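Local structure of prephenate dehydratase:Amino acid-binding ACT (Brucella abortus, 6VH5) at residues I105-M110 / G131-V136. The protein probably catalyses the conversion of prephenate to phenylpyruvate, with loss of water and carbon dioxide, in phenylalanine biosynthesis, and binds phenylalanine. Sequence-based numbering, arbitrary orientation.
Sequences IHFQLM and GQCRNV
The aromatic ring of F107 carries this buried contact, meeting C133 and Q132. SG of C133 lies 4.4 Å from the centroid of the F107 ring, 34° off the ring normal, an oblique sulfur-aromatic approach. It leans toward the root of the ring, with SG 3.9 Å from CD1 of F107 and about as far from CG. C133, at the N-cap position of helix 134-139, points its CB at the facing segment, and SG, anti to the carbonyl carbon (chi1 -64°), lies beside the ring.

The amide contact is at the ring's edge. NE2 of Q132 comes within 3.5 Å of CE1 of F107, near the ring plane, while amide and ring planes stand 78° apart. The side chain runs extended beyond CG; it also touches N192 and lies about 9 Å from that of T194, predicted to be essential for dehydratase activity.

D188 takes hydrogen bonds from the backbone N atoms of R134 and N135. The contact joins the lead-in to strand 108-111 to the turn before helix 134-139, consistent with the type 2 periplasmic-binding-protein-like fold of such dehydratases; C133 also touches L168 of strand 165-169, in the same mixed five-stranded sheet, and F107 packs on T150 of helix 150-160.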
# COMPACT_ATOMS: atom_id res chain seq x y z
N ILE A 105 5.73 -12.28 10.96
CA ILE A 105 6.30 -11.06 11.51
C ILE A 105 6.18 -11.10 13.04
O ILE A 105 5.08 -11.26 13.58
CB ILE A 105 5.59 -9.82 10.94
CG1 ILE A 105 5.79 -9.75 9.44
CG2 ILE A 105 6.11 -8.55 11.59
CD1 ILE A 105 7.24 -9.89 9.02
N HIS A 106 7.31 -10.94 13.73
CA HIS A 106 7.33 -10.91 15.19
C HIS A 106 8.24 -9.79 15.68
O HIS A 106 9.25 -9.46 15.04
CB HIS A 106 7.80 -12.26 15.77
CG HIS A 106 6.86 -13.39 15.49
ND1 HIS A 106 5.54 -13.36 15.88
CD2 HIS A 106 7.05 -14.56 14.84
CE1 HIS A 106 4.95 -14.48 15.49
NE2 HIS A 106 5.84 -15.23 14.86
N PHE A 107 7.88 -9.23 16.83
CA PHE A 107 8.64 -8.17 17.48
C PHE A 107 9.27 -8.67 18.77
O PHE A 107 8.62 -9.36 19.57
CB PHE A 107 7.76 -6.97 17.82
CG PHE A 107 7.49 -6.08 16.67
CD1 PHE A 107 6.30 -6.16 15.98
CD2 PHE A 107 8.46 -5.17 16.26
CE1 PHE A 107 6.06 -5.33 14.91
CE2 PHE A 107 8.23 -4.34 15.18
CZ PHE A 107 7.03 -4.43 14.50
N GLN A 108 10.52 -8.28 18.99
CA GLN A 108 11.27 -8.65 20.18
C GLN A 108 11.62 -7.39 20.96
O GLN A 108 12.08 -6.40 20.38
CB GLN A 108 12.54 -9.42 19.82
CG GLN A 108 12.35 -10.42 18.68
CD GLN A 108 11.45 -11.58 19.06
OE1 GLN A 108 11.11 -11.77 20.23
NE2 GLN A 108 11.04 -12.36 18.06
N LEU A 109 11.39 -7.42 22.27
CA LEU A 109 11.79 -6.34 23.16
C LEU A 109 13.25 -6.56 23.53
O LEU A 109 13.59 -7.54 24.20
CB LEU A 109 10.88 -6.29 24.40
CG LEU A 109 11.24 -5.35 25.56
CD1 LEU A 109 11.12 -3.88 25.17
CD2 LEU A 109 10.34 -5.66 26.75
N MET A 110 14.11 -5.67 23.07
CA MET A 110 15.54 -5.86 23.23
C MET A 110 16.15 -4.67 23.95
O MET A 110 15.70 -3.53 23.80
CB MET A 110 16.23 -6.06 21.87
CG MET A 110 15.85 -5.05 20.84
SD MET A 110 16.48 -5.48 19.20
CE MET A 110 15.44 -6.89 18.77
N GLY A 131 2.36 1.02 17.49
CA GLY A 131 0.93 0.81 17.44
C GLY A 131 0.52 -0.65 17.45
O GLY A 131 -0.67 -0.95 17.64
N GLN A 132 1.43 -1.56 17.15
CA GLN A 132 1.14 -2.99 17.20
C GLN A 132 1.63 -3.64 18.48
O GLN A 132 1.43 -4.84 18.67
CB GLN A 132 1.74 -3.70 15.98
CG GLN A 132 1.22 -3.14 14.69
CD GLN A 132 1.79 -3.84 13.45
OE1 GLN A 132 1.22 -3.72 12.37
NE2 GLN A 132 2.90 -4.57 13.61
N CYS A 133 2.25 -2.87 19.37
CA CYS A 133 2.80 -3.39 20.61
C CYS A 133 2.34 -2.55 21.79
O CYS A 133 3.09 -2.34 22.75
CB CYS A 133 4.33 -3.42 20.55
SG CYS A 133 5.00 -4.52 19.29
N ARG A 134 1.10 -2.08 21.75
CA ARG A 134 0.63 -1.17 22.79
C ARG A 134 0.55 -1.86 24.15
O ARG A 134 0.87 -1.23 25.17
CB ARG A 134 -0.73 -0.59 22.42
CG ARG A 134 -0.66 0.58 21.44
CD ARG A 134 -2.05 1.11 21.10
NE ARG A 134 -2.82 0.16 20.31
CZ ARG A 134 -2.91 0.18 18.99
NH1 ARG A 134 -2.27 1.11 18.29
NH2 ARG A 134 -3.62 -0.74 18.35
N ASN A 135 0.22 -3.16 24.16
CA ASN A 135 -0.01 -3.85 25.43
C ASN A 135 1.23 -3.87 26.31
O ASN A 135 1.15 -3.58 27.51
CB ASN A 135 -0.50 -5.28 25.17
CG ASN A 135 -1.97 -5.33 24.73
OD1 ASN A 135 -2.74 -4.38 24.94
ND2 ASN A 135 -2.36 -6.44 24.11
N VAL A 136 2.40 -4.22 25.74
CA VAL A 136 3.62 -4.28 26.54
C VAL A 136 4.13 -2.90 26.92
O VAL A 136 4.89 -2.76 27.89
CB VAL A 136 4.76 -5.05 25.84
CG1 VAL A 136 4.35 -6.50 25.62
CG2 VAL A 136 5.15 -4.36 24.55